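Local atomic coordinates of polymeric Immunoglobulin Receptor (PDB entry 5F1S), a protein that probably binds polymeric immunoglobulins and carries them across mucosal epithelia, its released ectodomain staying with them as secretory component. Residues V10-P24 and P68-K82. Numbering follows the deposited sequence.
Sequences VLEGRSVMIPCHYGP and PVQQVFTVTMTELQK
Cys20 and Phe73 pair across two antiparallel strands, 16-22 and 72-77, the B and E strands of a V-type immunoglobulin domain, here the first domain of the receptor. Backbone bonds running from Val16-Met77 to Tyr22-Gln71 zip the strands together. Inward, toward the core of the sandwich, Cys20 CB settles over the centre of the Phe73 ring, 3.4 Å from the ring centroid and 12° off its normal. Phe73 CG stands between its own backbone N and carbonyl carbon (chi1 62°), a torsion that lays the ring beneath the cysteine. Cysteine provides the disulfide to Cys90 in the facing sheet, and its short side chain lets CB sit over the ring while SG lies obliquely beside it. Tyr22 borders the Phe73 ring at its edge, CD2 lying 3.7 Å from Phe73 CD1, while its own face covers the backbone of Gln71 and its hydroxyl bonds to Asp66. Further along, branched Ile18 and Val75 and flexible Met77 pack against Trp33.

The outer face carries more exposed residues. Val72 CG2 pushes up beneath the His21 imidazole, 3.7 Å from the ring centroid, and also meets Pro19 CB; Met17 CG presses tightly on Thr74 CG2.

Beyond the strands, Leu80 turns back inward, and its CD1 fills the notch between Val10 CG1 and Val16 CG1, 3.8 Å from each. This plug sits beside the type II turn Leu11-Arg14, where Gly13 adopts a positive phi (103°) that a residue without a side chain accommodates easily. Gly13 N bonds to Leu80 O, and Arg14 O receives Leu80 N. Glu12, in the same turn, extends with CG anti to the backbone N; Gln112 holds OE1, and OE2 accepts Lys82 N at 2.9 Å.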
# COMPACT_ATOMS: atom_id res chain seq x y z
N VAL A 10 0.19 5.05 -0.14
CA VAL A 10 1.05 3.90 -0.33
C VAL A 10 2.27 4.07 0.55
O VAL A 10 2.82 5.18 0.64
CB VAL A 10 1.43 3.78 -1.81
CG1 VAL A 10 2.16 5.02 -2.27
CG2 VAL A 10 2.30 2.58 -2.03
N LEU A 11 2.74 2.98 1.14
CA LEU A 11 3.98 3.05 1.94
C LEU A 11 5.22 3.25 1.07
O LEU A 11 5.37 2.65 0.00
CB LEU A 11 4.15 1.76 2.73
CG LEU A 11 3.13 1.46 3.81
CD1 LEU A 11 3.24 0.04 4.31
CD2 LEU A 11 3.30 2.40 4.92
N GLU A 12 6.14 4.09 1.55
CA GLU A 12 7.36 4.39 0.81
C GLU A 12 8.10 3.11 0.45
O GLU A 12 8.26 2.21 1.27
CB GLU A 12 8.27 5.29 1.64
CG GLU A 12 9.39 5.92 0.86
CD GLU A 12 10.23 6.90 1.68
OE1 GLU A 12 10.50 6.58 2.87
OE2 GLU A 12 10.63 7.96 1.15
N GLY A 13 8.50 3.02 -0.81
CA GLY A 13 9.15 1.84 -1.32
C GLY A 13 8.27 0.93 -2.17
O GLY A 13 8.81 0.14 -2.93
N ARG A 14 6.96 1.00 -2.01
CA ARG A 14 6.04 0.18 -2.77
C ARG A 14 5.75 0.80 -4.14
O ARG A 14 6.15 1.92 -4.46
CB ARG A 14 4.71 0.02 -2.02
CG ARG A 14 4.70 -0.66 -0.60
CD ARG A 14 5.10 -2.05 -0.64
NE ARG A 14 4.51 -2.90 0.45
CZ ARG A 14 4.89 -2.86 1.73
NH1 ARG A 14 5.79 -1.99 2.16
NH2 ARG A 14 4.38 -3.69 2.60
N SER A 15 5.08 0.02 -4.95
CA SER A 15 4.74 0.39 -6.32
C SER A 15 3.24 0.62 -6.40
O SER A 15 2.49 0.09 -5.59
CB SER A 15 5.12 -0.74 -7.28
OG SER A 15 6.52 -0.89 -7.27
N VAL A 16 2.80 1.40 -7.41
CA VAL A 16 1.39 1.50 -7.72
C VAL A 16 1.16 1.18 -9.20
O VAL A 16 2.02 1.41 -10.04
CB VAL A 16 0.78 2.88 -7.40
CG1 VAL A 16 0.82 3.15 -5.88
CG2 VAL A 16 1.47 3.99 -8.16
N MET A 17 -0.02 0.65 -9.47
CA MET A 17 -0.46 0.32 -10.82
C MET A 17 -1.78 1.05 -11.00
O MET A 17 -2.75 0.71 -10.31
CB MET A 17 -0.64 -1.19 -11.02
CG MET A 17 -1.14 -1.54 -12.39
SD MET A 17 -1.45 -3.38 -12.50
CE MET A 17 -2.84 -3.55 -11.53
N ILE A 18 -1.82 2.03 -11.89
CA ILE A 18 -2.92 2.98 -12.00
C ILE A 18 -3.58 2.78 -13.36
O ILE A 18 -2.94 3.04 -14.39
CB ILE A 18 -2.43 4.43 -11.85
CG1 ILE A 18 -1.85 4.57 -10.44
CG2 ILE A 18 -3.55 5.39 -12.10
CD1 ILE A 18 -0.99 5.78 -10.29
N PRO A 19 -4.86 2.41 -13.41
CA PRO A 19 -5.60 2.40 -14.69
C PRO A 19 -6.13 3.78 -15.04
O PRO A 19 -6.87 4.40 -14.26
CB PRO A 19 -6.76 1.43 -14.42
CG PRO A 19 -7.08 1.69 -12.92
CD PRO A 19 -5.72 1.94 -12.29
N CYS A 20 -5.90 4.17 -16.29
CA CYS A 20 -6.48 5.36 -16.89
C CYS A 20 -7.41 4.88 -17.98
O CYS A 20 -6.95 4.57 -19.09
CB CYS A 20 -5.39 6.27 -17.47
SG CYS A 20 -4.21 6.98 -16.25
N HIS A 21 -8.70 4.82 -17.67
CA HIS A 21 -9.69 4.33 -18.61
C HIS A 21 -10.16 5.49 -19.49
O HIS A 21 -10.24 6.64 -19.06
CB HIS A 21 -10.90 3.69 -17.91
CG HIS A 21 -10.62 2.31 -17.37
ND1 HIS A 21 -10.83 1.15 -18.09
CD2 HIS A 21 -10.12 1.93 -16.18
CE1 HIS A 21 -10.48 0.11 -17.35
NE2 HIS A 21 -10.07 0.56 -16.18
N TYR A 22 -10.45 5.19 -20.75
CA TYR A 22 -10.82 6.25 -21.67
C TYR A 22 -11.89 5.79 -22.64
O TYR A 22 -12.08 4.59 -22.88
CB TYR A 22 -9.63 6.77 -22.44
CG TYR A 22 -8.82 5.73 -23.15
CD1 TYR A 22 -9.14 5.35 -24.45
CD2 TYR A 22 -7.73 5.13 -22.55
CE1 TYR A 22 -8.36 4.41 -25.14
CE2 TYR A 22 -6.95 4.15 -23.23
CZ TYR A 22 -7.28 3.83 -24.54
OH TYR A 22 -6.51 2.95 -25.26
N GLY A 23 -12.59 6.76 -23.20
CA GLY A 23 -13.67 6.46 -24.09
C GLY A 23 -13.15 5.92 -25.41
O GLY A 23 -12.00 6.16 -25.80
N PRO A 24 -13.99 5.19 -26.14
CA PRO A 24 -13.52 4.50 -27.34
C PRO A 24 -13.01 5.44 -28.43
O PRO A 24 -12.29 4.97 -29.32
CB PRO A 24 -14.76 3.71 -27.81
CG PRO A 24 -15.85 4.44 -27.29
CD PRO A 24 -15.43 4.98 -25.95
N PRO A 68 -5.40 -0.36 -26.29
CA PRO A 68 -6.63 0.20 -26.90
C PRO A 68 -7.79 -0.75 -26.92
O PRO A 68 -8.95 -0.29 -26.90
CB PRO A 68 -6.18 0.54 -28.33
CG PRO A 68 -4.71 0.72 -28.24
CD PRO A 68 -4.24 -0.26 -27.17
N VAL A 69 -7.55 -2.06 -26.99
CA VAL A 69 -8.65 -3.02 -27.00
C VAL A 69 -9.41 -3.01 -25.69
O VAL A 69 -10.64 -3.14 -25.66
CB VAL A 69 -8.11 -4.41 -27.31
CG1 VAL A 69 -9.21 -5.45 -27.19
CG2 VAL A 69 -7.43 -4.37 -28.72
N GLN A 70 -8.69 -2.87 -24.57
CA GLN A 70 -9.35 -2.74 -23.27
C GLN A 70 -9.71 -1.30 -22.92
O GLN A 70 -10.37 -1.08 -21.89
CB GLN A 70 -8.44 -3.33 -22.17
CG GLN A 70 -8.36 -4.83 -22.30
CD GLN A 70 -8.36 -5.45 -20.95
OE1 GLN A 70 -7.36 -5.41 -20.23
NE2 GLN A 70 -9.52 -5.91 -20.54
N GLN A 71 -9.30 -0.32 -23.75
CA GLN A 71 -9.67 1.08 -23.56
C GLN A 71 -9.14 1.59 -22.22
O GLN A 71 -9.81 2.32 -21.48
CB GLN A 71 -11.20 1.26 -23.67
CG GLN A 71 -11.66 0.96 -25.13
CD GLN A 71 -13.15 0.87 -25.30
OE1 GLN A 71 -13.91 1.30 -24.45
NE2 GLN A 71 -13.57 0.28 -26.40
N VAL A 72 -7.92 1.21 -21.93
CA VAL A 72 -7.26 1.64 -20.70
C VAL A 72 -5.77 1.71 -20.99
O VAL A 72 -5.23 0.86 -21.71
CB VAL A 72 -7.58 0.69 -19.54
CG1 VAL A 72 -7.19 -0.77 -19.86
CG2 VAL A 72 -6.92 1.15 -18.20
N PHE A 73 -5.12 2.70 -20.44
CA PHE A 73 -3.67 2.66 -20.32
C PHE A 73 -3.30 2.61 -18.85
O PHE A 73 -3.94 3.25 -18.02
CB PHE A 73 -2.98 3.82 -21.07
CG PHE A 73 -3.29 5.25 -20.60
CD1 PHE A 73 -4.38 5.95 -21.12
CD2 PHE A 73 -2.44 5.92 -19.73
CE1 PHE A 73 -4.62 7.29 -20.77
CE2 PHE A 73 -2.67 7.27 -19.37
CZ PHE A 73 -3.76 7.95 -19.90
N THR A 74 -2.30 1.80 -18.54
CA THR A 74 -1.91 1.51 -17.17
C THR A 74 -0.55 2.15 -16.93
O THR A 74 0.39 1.97 -17.73
CB THR A 74 -1.84 0.00 -16.96
OG1 THR A 74 -3.09 -0.59 -17.30
CG2 THR A 74 -1.55 -0.37 -15.50
N VAL A 75 -0.45 2.93 -15.85
CA VAL A 75 0.78 3.58 -15.47
C VAL A 75 1.30 2.91 -14.20
O VAL A 75 0.57 2.77 -13.24
CB VAL A 75 0.58 5.09 -15.27
CG1 VAL A 75 1.89 5.72 -14.84
CG2 VAL A 75 0.07 5.76 -16.56
N THR A 76 2.55 2.45 -14.23
CA THR A 76 3.15 1.81 -13.07
C THR A 76 4.26 2.72 -12.56
O THR A 76 5.17 3.09 -13.30
CB THR A 76 3.70 0.42 -13.44
OG1 THR A 76 2.63 -0.36 -13.93
CG2 THR A 76 4.34 -0.26 -12.22
N MET A 77 4.20 3.07 -11.28
CA MET A 77 5.25 3.85 -10.66
C MET A 77 5.85 2.97 -9.58
O MET A 77 5.12 2.42 -8.74
CB MET A 77 4.74 5.19 -10.07
CG MET A 77 4.13 6.12 -11.12
SD MET A 77 3.59 7.65 -10.33
CE MET A 77 5.12 8.37 -10.23
N THR A 78 7.15 2.80 -9.61
CA THR A 78 7.81 1.86 -8.72
C THR A 78 8.65 2.57 -7.66
O THR A 78 9.10 3.72 -7.82
CB THR A 78 8.72 0.88 -9.52
OG1 THR A 78 9.74 1.63 -10.17
CG2 THR A 78 7.88 0.10 -10.57
N GLU A 79 8.85 1.86 -6.56
CA GLU A 79 9.77 2.31 -5.52
C GLU A 79 9.47 3.76 -5.14
O GLU A 79 10.35 4.63 -5.08
CB GLU A 79 11.23 2.17 -5.96
CG GLU A 79 11.58 0.84 -6.64
CD GLU A 79 12.18 -0.17 -5.70
OE1 GLU A 79 12.14 0.04 -4.47
OE2 GLU A 79 12.70 -1.19 -6.20
N LEU A 80 8.20 4.03 -4.85
CA LEU A 80 7.80 5.41 -4.61
C LEU A 80 8.48 5.97 -3.38
O LEU A 80 8.55 5.31 -2.34
CB LEU A 80 6.29 5.48 -4.43
CG LEU A 80 5.55 5.39 -5.76
CD1 LEU A 80 4.08 5.08 -5.51
CD2 LEU A 80 5.66 6.72 -6.53
N GLN A 81 8.91 7.22 -3.48
CA GLN A 81 9.56 7.94 -2.40
C GLN A 81 8.63 9.00 -1.83
O GLN A 81 7.71 9.48 -2.50
CB GLN A 81 10.85 8.58 -2.91
CG GLN A 81 11.82 7.56 -3.48
CD GLN A 81 12.24 6.54 -2.47
OE1 GLN A 81 12.98 6.85 -1.55
NE2 GLN A 81 11.80 5.31 -2.64
N LYS A 82 8.88 9.42 -0.59
CA LYS A 82 7.99 10.41 -0.00
C LYS A 82 7.88 11.65 -0.89
O LYS A 82 6.81 12.25 -1.02
CB LYS A 82 8.48 10.79 1.39
CG LYS A 82 7.47 11.69 2.10
CD LYS A 82 7.83 12.01 3.53
CE LYS A 82 6.73 12.93 4.12
NZ LYS A 82 7.02 13.31 5.53
O HOH W 1 8.50 -0.79 -5.77
O HOH W 2 11.40 -1.29 -2.58
O HOH W 3 -12.62 2.20 -20.74